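Local structure of lambda phage protein with carbohydrate-binding module (Shewanella oneidensis, 2A5Z) at residues Thr98-Ser102 with Lys231-Thr236; Val122-Pro127 with Ser242-Leu248; Gly158-Gly162 with Thr173-Leu179; Trp184-Lys188 with Val199-Asp204. The protein is of unknown function but binds magnesium and probably recognises carbohydrate through a jelly-roll module that resembles concanavalin-like lectin domains. All blocks are in the same frame, centred on the assembly; numbering follows the deposited sequence.

In the fold
All four contacts belong to the jelly-roll module and pair antiparallel backbone. Contacts 2 and 4 share the six-stranded sheet, where strands 119-125 and 184-191 are neighbours; their centres lie about 11 Å apart and both touch a second subunit. Contacts 1 and 3 belong to the other large sheet, their centres about 19 Å apart, without touching. Along the chain, contacts 3 and 4 follow one another as hairpins, both nested inside the loops closed by contacts 1 and 2, whose own segments alternate. Contact 2 meets each of the others, through Thr232, Leu179 and the backbone of Tyr185, and it carries Asp247 of the magnesium site, close to where the second subunit is touched.

Contact 1. Residues Thr98-Ser102 with Lys231-Thr236; sequences TANAS and KTQCKT
Two sound hydrogen bonds and one weak one tie the loop at Asn100 and Ala101 to the end of strand 230-234. Cys234 N gives the straighter backbone bond, reaching Ala101 O at 3.0 Å almost head-on to the carbonyl (C=O...N 171°). Asn100 N meets Cys234 O at 2.8 Å, but bent to 127° at the hydrogen and therefore weak. The side-chain bond comes from Gln233: with CG anti to the backbone N (chi1 -168°) and the chain extended beyond it, the amide runs alongside the loop, and NE2 donates to Asn100 O at 2.8 Å. That carbonyl oxygen lies in the plane of the amide, and the bond is nearly straight. NE2 also has a weak bond to Gly146 O.

The loop is a type II beta turn from Thr98 to Ala101, with Asn100 in the left-handed backbone region at its third position. It leads into strand 102-107, whose first residue, Ser102, forms an antiparallel non-hydrogen-bonded pair with Gln233.

A water bridges the outer end, donating to both Asn100 OD1 (2.6 Å) and Lys235 O, which links the turn to the residue just past the strand.

Nonpolar and C-H contacts fill in between. Ser102 CB packs on Gln233 CG, and the extended Lys231 brings CE to 3.4 Å from Ser102 OG. The polar ends of these two residues are held outside the pair: Ser102 OG by Thr73 and Gly144, Lys231 NZ by the carbonyls of Ser142 and Gly144. Ala99 CA points its hydrogen at Thr236 O, 3.4 Å away.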
loop_
_atom_site.group_PDB
_atom_site.type_symbol
_atom_site.label_atom_id
_atom_site.label_comp_id
_atom_site.label_asym_id
_atom_site.label_seq_id
_atom_site.Cartn_x
_atom_site.Cartn_y
_atom_site.Cartn_z
ATOM N N THR C 98 21.059 -20.433 -4.983
ATOM C CA THR C 98 20.046 -21.036 -5.852
ATOM C C THR C 98 20.140 -20.414 -7.238
ATOM O O THR C 98 20.091 -19.192 -7.378
ATOM C CB THR C 98 18.605 -20.831 -5.299
ATOM O OG1 THR C 98 18.529 -21.313 -3.948
ATOM C CG2 THR C 98 17.565 -21.557 -6.158
ATOM N N ALA C 99 20.274 -21.263 -8.257
ATOM C CA ALA C 99 20.329 -20.816 -9.645
ATOM C C ALA C 99 18.993 -20.215 -10.062
ATOM O O ALA C 99 17.926 -20.695 -9.659
ATOM C CB ALA C 99 20.708 -21.971 -10.569
ATOM N N ASN C 100 19.065 -19.158 -10.865
ATOM C CA ASN C 100 17.887 -18.444 -11.380
ATOM C C ASN C 100 17.139 -17.566 -10.368
ATOM O O ASN C 100 16.083 -17.009 -10.691
ATOM C CB ASN C 100 16.929 -19.383 -12.133
ATOM C CG ASN C 100 17.549 -19.964 -13.391
ATOM O OD1 ASN C 100 18.472 -19.388 -13.974
ATOM N ND2 ASN C 100 17.030 -21.104 -13.828
ATOM N N ALA C 101 17.698 -17.419 -9.166
ATOM C CA ALA C 101 17.158 -16.476 -8.178
ATOM C C ALA C 101 17.028 -15.104 -8.833
ATOM O O ALA C 101 17.905 -14.690 -9.609
ATOM C CB ALA C 101 18.057 -16.399 -6.964
ATOM N N SER C 102 15.935 -14.409 -8.539
ATOM C CA SER C 102 15.657 -13.141 -9.203
ATOM C C SER C 102 14.853 -12.178 -8.337
ATOM O O SER C 102 14.186 -12.587 -7.383
ATOM C CB SER C 102 14.912 -13.381 -10.520
ATOM O OG SER C 102 13.628 -13.950 -10.299
ATOM N N LYS C 231 13.406 -6.930 -14.160
ATOM C CA LYS C 231 13.791 -8.185 -13.536
ATOM C C LYS C 231 15.300 -8.362 -13.625
ATOM O O LYS C 231 15.876 -8.240 -14.702
ATOM C CB LYS C 231 13.082 -9.369 -14.205
ATOM C CG LYS C 231 13.286 -10.704 -13.488
ATOM C CD LYS C 231 12.639 -11.849 -14.247
ATOM C CE LYS C 231 12.881 -13.158 -13.531
ATOM N NZ LYS C 231 12.589 -14.344 -14.376
ATOM N N THR C 232 15.933 -8.653 -12.496
ATOM C CA THR C 232 17.359 -8.961 -12.489
ATOM C C THR C 232 17.548 -10.330 -11.852
ATOM O O THR C 232 16.841 -10.684 -10.908
ATOM C CB THR C 232 18.200 -7.846 -11.812
ATOM O OG1 THR C 232 19.572 -7.966 -12.201
ATOM C CG2 THR C 232 18.077 -7.877 -10.282
ATOM N N GLN C 233 18.495 -11.091 -12.387
ATOM C CA GLN C 233 18.571 -12.528 -12.144
ATOM C C GLN C 233 20.006 -13.038 -12.197
ATOM O O GLN C 233 20.839 -12.516 -12.952
ATOM C CB GLN C 233 17.766 -13.260 -13.216
ATOM C CG GLN C 233 17.513 -14.741 -12.943
ATOM C CD GLN C 233 16.472 -15.311 -13.871
ATOM O OE1 GLN C 233 16.436 -14.970 -15.050
ATOM N NE2 GLN C 233 15.606 -16.168 -13.345
ATOM N N CYS C 234 20.281 -14.070 -11.404
ATOM C CA CYS C 234 21.558 -14.774 -11.473
ATOM C C CYS C 234 21.334 -16.162 -12.059
ATOM O O CYS C 234 20.513 -16.920 -11.553
ATOM C CB CYS C 234 22.209 -14.871 -10.097
ATOM S SG CYS C 234 23.872 -15.590 -10.162
ATOM N N LYS C 235 22.059 -16.478 -13.128
ATOM C CA LYS C 235 21.888 -17.739 -13.848
ATOM C C LYS C 235 22.593 -18.921 -13.189
ATOM O O LYS C 235 22.336 -20.069 -13.550
ATOM C CB LYS C 235 22.379 -17.607 -15.286
ATOM C CG LYS C 235 21.472 -16.774 -16.183
ATOM C CD LYS C 235 21.917 -16.852 -17.640
ATOM C CE LYS C 235 23.148 -15.996 -17.883
ATOM N NZ LYS C 235 23.649 -16.161 -19.276
ATOM N N THR C 236 23.486 -18.638 -12.243
ATOM C CA THR C 236 24.253 -19.686 -11.571
ATOM C C THR C 236 23.894 -19.802 -10.089
ATOM O O THR C 236 23.203 -18.938 -9.521
ATOM C CB THR C 236 25.782 -19.477 -11.708
ATOM O OG1 THR C 236 26.189 -18.344 -10.928
ATOM C CG2 THR C 236 26.187 -19.285 -13.174
HETATM O O HOH W 1 20.416 -20.529 -15.335
#

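Contact 2. Residues Val122-Pro127 with Ser242-Leu248; sequences VYFKTP and SLISIDL. With MG (magnesium ion), chain F.
Tyr123 and Leu248 run alongside each other in the same direction. Tyr123 CB meets Leu248 O at 3.9 Å and passes Asp247 OD2 only slightly farther off; from CG outward the ring has Leu248 over one face, where CD2 makes a CH-pi contact 4.0 Å from the ring centroid. Along that flank Tyr123 CD2 and CE2 both touch Leu248 CD2, and the hydroxyl at the tip bonds to Ala260 O of the second subunit.

The backbones pair antiparallel, Lys125 with Ser245 by two hydrogen bonds. Between Tyr123 and Phe124 the register slips by one in a classic beta bulge, Asp247 and Leu248 both facing Tyr123: Tyr123 O accepts from Asp247 N at 3.0 Å and, weakly, from Leu248 N, while Tyr123 N donates to Leu248 O at 2.8 Å. Beyond, Ile244 CG2 packs on Phe124 CD1 at 3.5 Å, and its CG1 on Pro127 CD.

At the bulge Asp247 chelates the magnesium ion through its own O and OD1, both at 2.2 Å; Asp54, Phe88 and Gly89 supply carbonyl oxygens. OD2 hydrogen-bonds to His87 and forms a salt bridge with Arg259 of the second subunit; the guanidinium and the metal probably favour the ionised carboxylate.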
loop_
_atom_site.group_PDB
_atom_site.type_symbol
_atom_site.label_atom_id
_atom_site.label_comp_id
_atom_site.label_asym_id
_atom_site.label_seq_id
_atom_site.Cartn_x
_atom_site.Cartn_y
_atom_site.Cartn_z
ATOM N N VAL C 122 12.701 2.957 -15.942
ATOM C CA VAL C 122 13.474 2.355 -14.850
ATOM C C VAL C 122 14.804 3.089 -14.650
ATOM O O VAL C 122 15.577 3.265 -15.599
ATOM C CB VAL C 122 13.789 0.846 -15.106
ATOM C CG1 VAL C 122 14.597 0.263 -13.940
ATOM C CG2 VAL C 122 12.520 0.037 -15.294
ATOM N N TYR C 123 15.057 3.512 -13.416
ATOM C CA TYR C 123 16.324 4.110 -13.037
ATOM C C TYR C 123 17.105 3.043 -12.290
ATOM O O TYR C 123 16.661 2.566 -11.232
ATOM C CB TYR C 123 16.101 5.339 -12.146
ATOM C CG TYR C 123 15.367 6.473 -12.840
ATOM C CD1 TYR C 123 16.026 7.664 -13.166
ATOM C CD2 TYR C 123 14.021 6.353 -13.179
ATOM C CE1 TYR C 123 15.344 8.717 -13.798
ATOM C CE2 TYR C 123 13.334 7.390 -13.821
ATOM C CZ TYR C 123 14.007 8.563 -14.133
ATOM O OH TYR C 123 13.328 9.587 -14.771
ATOM N N PHE C 124 18.257 2.664 -12.842
ATOM C CA PHE C 124 19.001 1.509 -12.343
ATOM C C PHE C 124 20.504 1.716 -12.382
ATOM O O PHE C 124 21.014 2.493 -13.200
ATOM C CB PHE C 124 18.613 0.229 -13.113
ATOM C CG PHE C 124 19.038 0.219 -14.563
ATOM C CD1 PHE C 124 20.255 -0.354 -14.946
ATOM C CD2 PHE C 124 18.218 0.759 -15.548
ATOM C CE1 PHE C 124 20.644 -0.378 -16.274
ATOM C CE2 PHE C 124 18.612 0.750 -16.888
ATOM C CZ PHE C 124 19.825 0.171 -17.247
ATOM N N LYS C 125 21.204 1.008 -11.497
ATOM C CA LYS C 125 22.656 1.111 -11.395
ATOM C C LYS C 125 23.298 -0.236 -11.670
ATOM O O LYS C 125 22.936 -1.251 -11.060
ATOM C CB LYS C 125 23.075 1.612 -10.003
ATOM C CG LYS C 125 24.571 1.952 -9.886
ATOM C CD LYS C 125 24.950 2.483 -8.511
ATOM C CE LYS C 125 26.416 2.948 -8.512
ATOM N NZ LYS C 125 26.896 3.397 -7.180
ATOM N N THR C 126 24.266 -0.241 -12.580
ATOM C CA THR C 126 25.049 -1.442 -12.834
ATOM C C THR C 126 25.853 -1.840 -11.583
ATOM O O THR C 126 26.224 -0.975 -10.783
ATOM C CB THR C 126 25.960 -1.284 -14.059
ATOM O OG1 THR C 126 26.716 -0.072 -13.952
ATOM C CG2 THR C 126 25.114 -1.253 -15.326
ATOM N N PRO C 127 26.086 -3.157 -11.392
ATOM C CA PRO C 127 26.892 -3.625 -10.260
ATOM C C PRO C 127 28.350 -3.146 -10.361
ATOM O O PRO C 127 28.762 -2.654 -11.418
ATOM C CB PRO C 127 26.811 -5.155 -10.381
ATOM C CG PRO C 127 26.447 -5.432 -11.792
ATOM C CD PRO C 127 25.611 -4.273 -12.237
ATOM N N SER C 242 26.806 -9.500 -7.342
ATOM C CA SER C 242 25.921 -8.337 -7.418
ATOM C C SER C 242 25.118 -8.362 -8.712
ATOM O O SER C 242 25.652 -8.691 -9.784
ATOM C CB SER C 242 26.706 -7.025 -7.325
ATOM O OG SER C 242 27.251 -6.825 -6.030
ATOM N N LEU C 243 23.833 -8.044 -8.599
ATOM C CA LEU C 243 22.961 -7.864 -9.763
ATOM C C LEU C 243 22.700 -6.371 -9.933
ATOM O O LEU C 243 23.377 -5.551 -9.309
ATOM C CB LEU C 243 21.658 -8.672 -9.599
ATOM C CG LEU C 243 21.842 -10.181 -9.320
ATOM C CD1 LEU C 243 20.508 -10.913 -9.311
ATOM C CD2 LEU C 243 22.805 -10.839 -10.309
ATOM N N ILE C 244 21.729 -6.002 -10.758
ATOM C CA ILE C 244 21.481 -4.588 -11.007
ATOM C C ILE C 244 20.617 -3.970 -9.882
ATOM O O ILE C 244 19.607 -4.541 -9.486
ATOM C CB ILE C 244 20.950 -4.373 -12.464
ATOM C CG1 ILE C 244 22.127 -4.555 -13.454
ATOM C CG2 ILE C 244 20.256 -3.015 -12.624
ATOM C CD1 ILE C 244 21.790 -4.411 -14.943
ATOM N N SER C 245 21.055 -2.830 -9.349
ATOM C CA SER C 245 20.323 -2.114 -8.299
ATOM C C SER C 245 19.204 -1.282 -8.902
ATOM O O SER C 245 19.327 -0.810 -10.023
ATOM C CB SER C 245 21.264 -1.203 -7.507
ATOM O OG SER C 245 22.349 -1.939 -6.967
ATOM N N ILE C 246 18.114 -1.099 -8.163
ATOM C CA ILE C 246 16.991 -0.282 -8.659
ATOM C C ILE C 246 16.640 0.876 -7.711
ATOM O O ILE C 246 16.502 0.693 -6.492
ATOM C CB ILE C 246 15.745 -1.136 -9.063
ATOM C CG1 ILE C 246 14.637 -0.249 -9.679
ATOM C CG2 ILE C 246 15.259 -2.013 -7.887
ATOM C CD1 ILE C 246 13.616 -1.003 -10.525
ATOM N N ASP C 247 16.536 2.061 -8.312
ATOM C CA ASP C 247 16.172 3.299 -7.636
ATOM C C ASP C 247 14.661 3.536 -7.789
ATOM O O ASP C 247 13.968 3.823 -6.828
ATOM C CB ASP C 247 16.963 4.459 -8.275
ATOM C CG ASP C 247 16.555 5.841 -7.761
ATOM O OD1 ASP C 247 16.073 5.953 -6.626
ATOM O OD2 ASP C 247 16.741 6.840 -8.495
ATOM N N LEU C 248 14.153 3.371 -9.004
ATOM C CA LEU C 248 12.847 3.907 -9.345
ATOM C C LEU C 248 12.283 3.210 -10.574
ATOM O O LEU C 248 13.008 2.960 -11.541
ATOM C CB LEU C 248 12.983 5.421 -9.603
ATOM C CG LEU C 248 11.849 6.305 -10.136
ATOM C CD1 LEU C 248 10.624 6.218 -9.253
ATOM C CD2 LEU C 248 12.325 7.746 -10.234
HETATM MG MG MG F . 14.457 5.308 -5.342
#

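Contact 3. Residues Gly158-Gly162 with Thr173-Leu179; sequences GNAFG and TGSTYAL
Gly158 O takes two donors: Leu179 N, at 2.8 Å and almost straight (172° at the hydrogen), and more distantly a water at 3.3 Å that also donates to Leu179 O. The water bridges these two carbonyls at the end away from the loop of this beta hairpin. Further in, Ala160 and Tyr177 form the antiparallel hydrogen-bonded pair, with Tyr177 N donating to Ala160 O at 2.7 Å in the plane of the carbonyl. Gly174 N reaches Gly162 O at the same 2.7 Å.

Phe161 points to one face of the hairpin. Its ring carbon CG stands between the backbone N and the carbonyl carbon (chi1 54°), which places the ring near the methyls of Thr176 and Thr173. The Thr176 side chain runs alongside Phe161, its CG2 4.0 Å from Phe161 CB, while that of Thr173 comes in at a slant, CG2 meeting Phe161 CD1 at 3.8 Å. Ala160 CB, turned to the opposite face, meets Leu179 CD2 at 4.0 Å.

Ile155 of strand 153-156 lies against both Ala160 and Leu179, and Leu201 of strand 197-203 against Tyr177 and Leu179. Phe161 rests on Ile154, Glu156 and Tyr210. On strand 208-213 the hydroxyl of Tyr210 binds Gly162 N and Ser175 O, bridging both arms of the hairpin.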
loop_
_atom_site.group_PDB
_atom_site.type_symbol
_atom_site.label_atom_id
_atom_site.label_comp_id
_atom_site.label_asym_id
_atom_site.label_seq_id
_atom_site.Cartn_x
_atom_site.Cartn_y
_atom_site.Cartn_z
ATOM N N GLY C 158 28.176 -7.328 -19.191
ATOM C CA GLY C 158 28.306 -5.884 -19.353
ATOM C C GLY C 158 27.684 -5.321 -20.618
ATOM O O GLY C 158 27.944 -4.169 -20.975
ATOM N N ASN C 159 26.871 -6.132 -21.298
ATOM C CA ASN C 159 26.311 -5.771 -22.603
ATOM C C ASN C 159 24.802 -5.574 -22.578
ATOM O O ASN C 159 24.074 -6.460 -22.150
ATOM C CB ASN C 159 26.663 -6.843 -23.645
ATOM C CG ASN C 159 28.153 -6.928 -23.915
ATOM O OD1 ASN C 159 28.817 -5.909 -24.081
ATOM N ND2 ASN C 159 28.682 -8.149 -23.964
ATOM N N ALA C 160 24.353 -4.411 -23.045
ATOM C CA ALA C 160 22.927 -4.125 -23.207
ATOM C C ALA C 160 22.537 -4.219 -24.679
ATOM O O ALA C 160 23.311 -3.833 -25.564
ATOM C CB ALA C 160 22.589 -2.743 -22.665
ATOM N N PHE C 161 21.332 -4.723 -24.933
ATOM C CA PHE C 161 20.819 -4.841 -26.287
ATOM C C PHE C 161 19.325 -5.048 -26.243
ATOM O O PHE C 161 18.800 -5.646 -25.297
ATOM C CB PHE C 161 21.485 -6.000 -27.050
ATOM C CG PHE C 161 21.411 -7.337 -26.343
ATOM C CD1 PHE C 161 20.410 -8.251 -26.653
ATOM C CD2 PHE C 161 22.361 -7.692 -25.397
ATOM C CE1 PHE C 161 20.343 -9.492 -26.006
ATOM C CE2 PHE C 161 22.306 -8.935 -24.745
ATOM C CZ PHE C 161 21.293 -9.832 -25.053
ATOM N N GLY C 162 18.647 -4.547 -27.268
ATOM C CA GLY C 162 17.243 -4.845 -27.479
ATOM C C GLY C 162 17.152 -6.241 -28.061
ATOM O O GLY C 162 18.029 -6.669 -28.818
ATOM N N THR C 173 17.633 -9.871 -32.187
ATOM C CA THR C 173 18.671 -9.290 -31.335
ATOM C C THR C 173 19.263 -8.049 -31.990
ATOM O O THR C 173 19.783 -8.114 -33.107
ATOM C CB THR C 173 19.794 -10.319 -31.032
ATOM O OG1 THR C 173 19.230 -11.474 -30.401
ATOM C CG2 THR C 173 20.862 -9.739 -30.115
ATOM N N GLY C 174 19.178 -6.918 -31.295
ATOM C CA GLY C 174 19.801 -5.684 -31.773
ATOM C C GLY C 174 21.296 -5.659 -31.526
ATOM O O GLY C 174 21.861 -6.611 -30.971
ATOM N N SER C 175 21.940 -4.575 -31.951
ATOM C CA SER C 175 23.361 -4.367 -31.683
ATOM C C SER C 175 23.548 -4.121 -30.189
ATOM O O SER C 175 22.607 -3.723 -29.494
ATOM C CB SER C 175 23.910 -3.186 -32.497
ATOM O OG SER C 175 23.291 -1.978 -32.103
ATOM N N THR C 176 24.747 -4.366 -29.682
ATOM C CA THR C 176 24.959 -4.224 -28.249
ATOM C C THR C 176 25.578 -2.880 -27.903
ATOM O O THR C 176 26.340 -2.311 -28.681
ATOM C CB THR C 176 25.801 -5.374 -27.651
ATOM O OG1 THR C 176 27.166 -5.222 -28.049
ATOM C CG2 THR C 176 25.273 -6.735 -28.100
ATOM N N TYR C 177 25.218 -2.372 -26.730
ATOM C CA TYR C 177 25.864 -1.217 -26.154
ATOM C C TYR C 177 26.599 -1.710 -24.905
ATOM O O TYR C 177 25.982 -2.291 -24.015
ATOM C CB TYR C 177 24.833 -0.128 -25.818
ATOM C CG TYR C 177 25.452 1.104 -25.201
ATOM C CD1 TYR C 177 25.890 2.163 -25.995
ATOM C CD2 TYR C 177 25.629 1.196 -23.821
ATOM C CE1 TYR C 177 26.477 3.287 -25.428
ATOM C CE2 TYR C 177 26.217 2.308 -23.245
ATOM C CZ TYR C 177 26.636 3.351 -24.051
ATOM O OH TYR C 177 27.225 4.446 -23.461
ATOM N N ALA C 178 27.916 -1.501 -24.845
ATOM C CA ALA C 178 28.700 -1.938 -23.681
ATOM C C ALA C 178 28.619 -0.932 -22.525
ATOM O O ALA C 178 28.904 0.256 -22.685
ATOM C CB ALA C 178 30.149 -2.238 -24.073
ATOM N N LEU C 179 28.204 -1.425 -21.362
ATOM C CA LEU C 179 27.968 -0.583 -20.193
ATOM C C LEU C 179 29.203 -0.474 -19.314
ATOM O O LEU C 179 30.165 -1.220 -19.492
ATOM C CB LEU C 179 26.804 -1.144 -19.366
ATOM C CG LEU C 179 25.474 -1.427 -20.064
ATOM C CD1 LEU C 179 24.624 -2.304 -19.165
ATOM C CD2 LEU C 179 24.734 -0.134 -20.444
HETATM O O HOH W 2 31.152 -3.581 -20.639
#

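Contact 4. Residues Trp184-Lys188 with Val199-Asp204; sequences WYICK and VTLYSD
Lys188 slants past the ring of Tyr202. Its CB sits at the ring edge, 4.0 Å from Tyr202 CE2, and with a bend at chi3 (60°) CE comes to 3.3 Å from Tyr202 OH. NZ goes on to Val262 O of the second subunit. One face of the same ring is overlaid by Thr200 CG2 from its own strand, offset toward the rim, and Ile186 CB faces Tyr202 CB.

Strands 184-191 and 197-203 form an antiparallel beta hairpin within the six-stranded sheet of the jelly roll. Ile186 and Tyr202 are a hydrogen-bonded pair; Tyr202 N gives the shorter bond, 2.7 Å to Ile186 O, whereas Ile186 N approaches Tyr202 O from above its carbonyl plane.

On the opposite face the Leu201 side chain lies obliquely to that of Tyr185, its CD1 3.9 Å from Tyr185 CB, with Tyr202 O in plane at the edge of the Tyr185 ring. At the far end Trp184 and Asp204 run side by side, the ring and carboxylate planes 23° apart, with Asp204 OD2 3.4 Å from Trp184 CB. His87 stacks on the indole and bonds to that same OD2, and a water joins Asp204 OD1 to Tyr185 O.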
loop_
_atom_site.group_PDB
_atom_site.type_symbol
_atom_site.label_atom_id
_atom_site.label_comp_id
_atom_site.label_asym_id
_atom_site.label_seq_id
_atom_site.Cartn_x
_atom_site.Cartn_y
_atom_site.Cartn_z
ATOM N N TRP C 184 24.876 4.822 -13.133
ATOM C CA TRP C 184 23.429 5.013 -13.191
ATOM C C TRP C 184 22.951 5.222 -14.615
ATOM O O TRP C 184 23.527 6.025 -15.354
ATOM C CB TRP C 184 23.027 6.206 -12.321
ATOM C CG TRP C 184 23.056 5.874 -10.879
ATOM C CD1 TRP C 184 24.045 6.179 -9.979
ATOM C CD2 TRP C 184 22.057 5.148 -10.152
ATOM N NE1 TRP C 184 23.712 5.691 -8.734
ATOM C CE2 TRP C 184 22.500 5.052 -8.813
ATOM C CE3 TRP C 184 20.827 4.574 -10.503
ATOM C CZ2 TRP C 184 21.755 4.400 -7.820
ATOM C CZ3 TRP C 184 20.089 3.919 -9.521
ATOM C CH2 TRP C 184 20.556 3.841 -8.191
ATOM N N TYR C 185 21.895 4.496 -14.982
ATOM C CA TYR C 185 21.326 4.512 -16.333
ATOM C C TYR C 185 19.815 4.683 -16.221
ATOM O O TYR C 185 19.233 4.415 -15.167
ATOM C CB TYR C 185 21.625 3.194 -17.072
ATOM C CG TYR C 185 23.069 2.988 -17.462
ATOM C CD1 TYR C 185 23.614 3.652 -18.562
ATOM C CD2 TYR C 185 23.895 2.131 -16.734
ATOM C CE1 TYR C 185 24.952 3.479 -18.923
ATOM C CE2 TYR C 185 25.239 1.939 -17.091
ATOM C CZ TYR C 185 25.755 2.619 -18.186
ATOM O OH TYR C 185 27.065 2.438 -18.553
ATOM N N ILE C 186 19.184 5.129 -17.303
ATOM C CA ILE C 186 17.722 5.171 -17.384
ATOM C C ILE C 186 17.305 4.372 -18.620
ATOM O O ILE C 186 17.964 4.443 -19.658
ATOM C CB ILE C 186 17.182 6.638 -17.462
ATOM C CG1 ILE C 186 17.840 7.523 -16.394
ATOM C CG2 ILE C 186 15.634 6.680 -17.348
ATOM C CD1 ILE C 186 17.653 9.022 -16.603
ATOM N N CYS C 187 16.252 3.567 -18.495
ATOM C CA CYS C 187 15.683 2.881 -19.647
ATOM C C CYS C 187 14.181 3.125 -19.729
ATOM O O CYS C 187 13.455 2.975 -18.736
ATOM C CB CYS C 187 15.975 1.374 -19.621
ATOM S SG CYS C 187 15.134 0.435 -20.941
ATOM N N LYS C 188 13.733 3.515 -20.918
ATOM C CA LYS C 188 12.317 3.580 -21.227
ATOM C C LYS C 188 11.936 2.466 -22.206
ATOM O O LYS C 188 12.575 2.280 -23.246
ATOM C CB LYS C 188 11.945 4.960 -21.772
ATOM C CG LYS C 188 10.461 5.138 -22.090
ATOM C CD LYS C 188 10.051 6.604 -22.035
ATOM C CE LYS C 188 10.813 7.463 -23.025
ATOM N NZ LYS C 188 10.095 8.743 -23.234
ATOM N N VAL C 199 12.808 0.245 -27.043
ATOM C CA VAL C 199 13.553 0.513 -25.807
ATOM C C VAL C 199 14.616 1.571 -26.046
ATOM O O VAL C 199 15.267 1.590 -27.096
ATOM C CB VAL C 199 14.223 -0.749 -25.169
ATOM C CG1 VAL C 199 13.181 -1.618 -24.476
ATOM C CG2 VAL C 199 15.016 -1.544 -26.197
ATOM N N THR C 200 14.779 2.452 -25.067
ATOM C CA THR C 200 15.801 3.487 -25.139
ATOM C C THR C 200 16.571 3.523 -23.838
ATOM O O THR C 200 15.973 3.591 -22.758
ATOM C CB THR C 200 15.189 4.868 -25.436
ATOM O OG1 THR C 200 14.402 4.781 -26.625
ATOM C CG2 THR C 200 16.279 5.917 -25.639
ATOM N N LEU C 201 17.892 3.454 -23.952
ATOM C CA LEU C 201 18.793 3.601 -22.815
ATOM C C LEU C 201 19.397 5.011 -22.795
ATOM O O LEU C 201 19.828 5.530 -23.829
ATOM C CB LEU C 201 19.895 2.543 -22.883
ATOM C CG LEU C 201 20.979 2.506 -21.813
ATOM C CD1 LEU C 201 20.470 1.878 -20.504
ATOM C CD2 LEU C 201 22.189 1.754 -22.363
ATOM N N TYR C 202 19.395 5.629 -21.617
ATOM C CA TYR C 202 19.917 6.973 -21.424
ATOM C C TYR C 202 20.993 6.966 -20.344
ATOM O O TYR C 202 21.059 6.052 -19.504
ATOM C CB TYR C 202 18.814 7.944 -20.976
ATOM C CG TYR C 202 17.535 7.936 -21.786
ATOM C CD1 TYR C 202 17.301 8.908 -22.764
ATOM C CD2 TYR C 202 16.543 6.985 -21.548
ATOM C CE1 TYR C 202 16.110 8.929 -23.499
ATOM C CE2 TYR C 202 15.346 6.983 -22.287
ATOM C CZ TYR C 202 15.141 7.961 -23.258
ATOM O OH TYR C 202 13.976 7.962 -23.988
ATOM N N SER C 203 21.819 8.006 -20.353
ATOM C CA SER C 203 22.719 8.273 -19.239
ATOM C C SER C 203 21.894 8.823 -18.070
ATOM O O SER C 203 20.696 9.117 -18.221
ATOM C CB SER C 203 23.768 9.299 -19.660
ATOM O OG SER C 203 23.175 10.582 -19.742
ATOM N N ASP C 204 22.534 8.989 -16.914
ATOM C CA ASP C 204 21.852 9.515 -15.725
ATOM C C ASP C 204 21.384 10.974 -15.877
ATOM O O ASP C 204 20.577 11.451 -15.079
ATOM C CB ASP C 204 22.736 9.360 -14.480
ATOM C CG ASP C 204 21.926 9.300 -13.191
ATOM O OD1 ASP C 204 20.722 8.957 -13.250
ATOM O OD2 ASP C 204 22.503 9.569 -12.112
HETATM O O HOH W 3 25.141 7.536 -16.828
HETATM O O HOH W 4 19.343 6.573 -13.217
HETATM O O HOH W 5 11.706 4.123 -25.795
#